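PDB 3T8T: staphylococcus aureus CymR from Staphylococcus aureus, which probably binds DNA as an Rrf2-type winged helix-turn-helix transcriptional regulator, here in its oxidized form. Local coordinates for residues G50-A55 against G80-L85. Numbering follows the deposited sequence.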
ATOM      1  N   GLY A  50      19.797 -13.823  -7.386  1.00 24.39           N
ATOM      2  CA  GLY A  50      19.564 -15.232  -7.116  1.00 28.08           C
ATOM      3  C   GLY A  50      18.157 -15.702  -7.447  1.00 26.66           C
ATOM      4  O   GLY A  50      17.979 -16.638  -8.237  1.00 27.19           O
ATOM      5  N   PRO A  51      17.143 -15.063  -6.844  1.00 24.70           N
ATOM      6  CA  PRO A  51      15.763 -15.483  -7.088  1.00 23.32           C
ATOM      7  C   PRO A  51      15.329 -15.245  -8.528  1.00 23.70           C
ATOM      8  O   PRO A  51      14.593 -16.061  -9.066  1.00 24.22           O
ATOM      9  CB  PRO A  51      14.956 -14.610  -6.121  1.00 26.72           C
ATOM     10  CG  PRO A  51      15.926 -14.308  -5.017  1.00 27.26           C
ATOM     11  CD  PRO A  51      17.230 -14.101  -5.732  1.00 23.72           C
ATOM     12  N   LEU A  52      15.792 -14.161  -9.145  1.00 22.65           N
ATOM     13  CA  LEU A  52      15.438 -13.870 -10.537  1.00 21.89           C
ATOM     14  C   LEU A  52      16.013 -14.927 -11.479  1.00 19.61           C
ATOM     15  O   LEU A  52      15.369 -15.345 -12.441  1.00 20.78           O
ATOM     16  CB  LEU A  52      15.934 -12.480 -10.942  1.00 19.81           C
ATOM     17  CG  LEU A  52      15.231 -11.332 -10.208  1.00 18.66           C
ATOM     18  CD1 LEU A  52      15.962 -10.031 -10.417  1.00 21.96           C
ATOM     19  CD2 LEU A  52      13.784 -11.209 -10.671  1.00 22.98           C
ATOM     20  N   ARG A  53      17.233 -15.354 -11.187  1.00 20.90           N
ATOM     21  CA  ARG A  53      17.889 -16.365 -11.994  1.00 21.49           C
ATOM     22  C   ARG A  53      17.181 -17.706 -11.809  1.00 21.68           C
ATOM     23  O   ARG A  53      16.916 -18.425 -12.777  1.00 20.55           O
ATOM     24  CB  ARG A  53      19.365 -16.453 -11.608  1.00 27.61           C
ATOM     25  CG  ARG A  53      20.191 -17.398 -12.448  1.00 29.00           C
ATOM     26  CD  ARG A  53      21.669 -17.299 -12.056  1.00 38.76           C
ATOM     27  NE  ARG A  53      21.879 -17.625 -10.646  1.00 44.48           N
ATOM     28  CZ  ARG A  53      22.725 -16.986  -9.842  1.00 45.59           C
ATOM     29  NH1 ARG A  53      23.453 -15.975 -10.305  1.00 45.95           N
ATOM     30  NH2 ARG A  53      22.847 -17.358  -8.572  1.00 42.02           N
ATOM     31  N   ASN A  54      16.856 -18.028 -10.564  1.00 22.95           N
ATOM     32  CA  ASN A  54      16.178 -19.281 -10.246  1.00 27.13           C
ATOM     33  C   ASN A  54      14.794 -19.389 -10.869  1.00 27.87           C
ATOM     34  O   ASN A  54      14.321 -20.485 -11.164  1.00 28.05           O
ATOM     35  CB  ASN A  54      16.074 -19.466  -8.737  1.00 25.93           C
ATOM     36  CG  ASN A  54      17.398 -19.807  -8.110  1.00 31.94           C
ATOM     37  OD1 ASN A  54      18.317 -20.254  -8.795  1.00 34.38           O
ATOM     38  ND2 ASN A  54      17.505 -19.607  -6.799  1.00 35.99           N
ATOM     39  N   ALA A  55      14.153 -18.242 -11.066  1.00 23.54           N
ATOM     40  CA  ALA A  55      12.826 -18.195 -11.664  1.00 23.17           C
ATOM     41  C   ALA A  55      12.908 -18.248 -13.189  1.00 22.74           C
ATOM     42  O   ALA A  55      11.889 -18.320 -13.862  1.00 27.01           O
ATOM     43  CB  ALA A  55      12.084 -16.936 -11.211  1.00 24.70           C
ATOM     44  N   GLY A  80       4.492  -7.173 -11.118  1.00 18.19           N
ATOM     45  CA  GLY A  80       3.981  -8.028 -10.061  1.00 18.41           C
ATOM     46  C   GLY A  80       4.765  -9.324  -9.932  1.00 19.63           C
ATOM     47  O   GLY A  80       5.049  -9.778  -8.820  1.00 22.84           O
ATOM     48  N   ASP A  81       5.107  -9.915 -11.073  1.00 20.93           N
ATOM     49  CA  ASP A  81       5.915 -11.137 -11.108  1.00 21.33           C
ATOM     50  C   ASP A  81       7.213 -10.894 -10.338  1.00 22.46           C
ATOM     51  O   ASP A  81       7.600 -11.680  -9.469  1.00 21.00           O
ATOM     52  CB  ASP A  81       6.246 -11.534 -12.561  1.00 20.92           C
ATOM     53  CG  ASP A  81       5.037 -12.050 -13.337  1.00 24.68           C
ATOM     54  OD1 ASP A  81       4.110 -12.610 -12.712  1.00 27.62           O
ATOM     55  OD2 ASP A  81       5.026 -11.903 -14.584  1.00 26.76           O
ATOM     56  N   ILE A  82       7.872  -9.785 -10.662  1.00 17.76           N
ATOM     57  CA  ILE A  82       9.164  -9.446 -10.075  1.00 17.85           C
ATOM     58  C   ILE A  82       9.065  -9.207  -8.570  1.00 20.01           C
ATOM     59  O   ILE A  82       9.843  -9.742  -7.788  1.00 20.08           O
ATOM     60  CB  ILE A  82       9.795  -8.238 -10.817  1.00 16.39           C
ATOM     61  CG1 ILE A  82      10.168  -8.665 -12.240  1.00 19.11           C
ATOM     62  CG2 ILE A  82      11.021  -7.730 -10.077  1.00 17.04           C
ATOM     63  CD1 ILE A  82      10.241  -7.549 -13.258  1.00 19.50           C
ATOM     64  N   ILE A  83       8.087  -8.412  -8.161  1.00 18.66           N
ATOM     65  CA  ILE A  83       7.915  -8.133  -6.744  1.00 21.12           C
ATOM     66  C   ILE A  83       7.632  -9.404  -5.948  1.00 22.62           C
ATOM     67  O   ILE A  83       8.214  -9.622  -4.885  1.00 26.76           O
ATOM     68  CB  ILE A  83       6.773  -7.152  -6.505  1.00 21.79           C
ATOM     69  CG1 ILE A  83       7.059  -5.819  -7.206  1.00 25.34           C
ATOM     70  CG2 ILE A  83       6.559  -6.956  -5.020  1.00 27.93           C
ATOM     71  CD1 ILE A  83       8.369  -5.212  -6.828  1.00 23.59           C
ATOM     72  N   ARG A  84       6.741 -10.239  -6.469  1.00 24.28           N
ATOM     73  CA  ARG A  84       6.402 -11.491  -5.814  1.00 26.03           C
ATOM     74  C   ARG A  84       7.625 -12.370  -5.573  1.00 25.79           C
ATOM     75  O   ARG A  84       7.777 -12.943  -4.500  1.00 28.72           O
ATOM     76  CB  ARG A  84       5.330 -12.248  -6.601  1.00 27.97           C
ATOM     77  CG  ARG A  84       3.915 -11.716  -6.348  1.00 30.54           C
ATOM     78  CD  ARG A  84       2.823 -12.570  -7.006  1.00 35.73           C
ATOM     79  NE  ARG A  84       2.809 -12.464  -8.465  1.00 37.14           N
ATOM     80  CZ  ARG A  84       2.191 -11.498  -9.138  1.00 34.62           C
ATOM     81  NH1 ARG A  84       1.541 -10.545  -8.484  1.00 33.33           N
ATOM     82  NH2 ARG A  84       2.231 -11.479 -10.464  1.00 34.69           N
ATOM     83  N   LEU A  85       8.508 -12.458  -6.562  1.00 25.25           N
ATOM     84  CA  LEU A  85       9.693 -13.312  -6.460  1.00 22.59           C
ATOM     85  C   LEU A  85      10.652 -12.829  -5.377  1.00 27.52           C
ATOM     86  O   LEU A  85      11.322 -13.623  -4.718  1.00 23.93           O
ATOM     87  CB  LEU A  85      10.425 -13.343  -7.792  1.00 22.66           C
ATOM     88  CG  LEU A  85       9.820 -14.193  -8.896  1.00 27.50           C
ATOM     89  CD1 LEU A  85      10.546 -13.914 -10.201  1.00 26.76           C
ATOM     90  CD2 LEU A  85       9.911 -15.671  -8.520  1.00 30.54           C
TER
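L85 carries most of the apolar contact between residues 50-55 and 80-85, and it illustrates how one leucine can bridge two helices: the axes of the short helical segments 50-54 and 80-85 approach to 10.2 Å. Both of its methyls lean on A55: CB of A55 lies 3.5 Å from CD1 of L85 and 3.7 Å from CD2, so the branched end straddles the small methyl. The first torsion of L85 sets CG beside its backbone N and anti to the carbonyl carbon (chi1 -76°), and the isobutyl group extends from there to the facing helix. CD1 also approaches L52, whose CD2 stands 4.2 Å away. The same CD2 of L52 reaches CG2 of I82 at a looser 4.5 Å, one turn back along helix 79-87. Deeper in, L52 and I82 both rest on M17 of helix 8-21, while L57 touches both L52 and L85.

The P51 ring contributes a contact to main chain: its CA–CB bond is directed toward residues 80-85, and CB lies 4.0 Å from the carbonyl O of L85, a van der Waals approach. Here the CA atoms of P51 and L85 come within 6.5 Å.

The charged pair D81 and R84 takes no part in the contact. NH2 of R84 forms a salt bridge with OD1 of D81, 3.1 Å away, meeting the carboxylate from 42° out of its plane. One face of the guanidinium lies over the carbonyl O of G80, and NH1 makes a second salt bridge to D119 of helix 101-119.

With the N-to-C directions of the short segments at 120°, the small hydrophobic interface joins the segments before and after the two-stranded wing 58-60/68-70, as in the winged helix-turn-helix domain of Rrf2-type regulators.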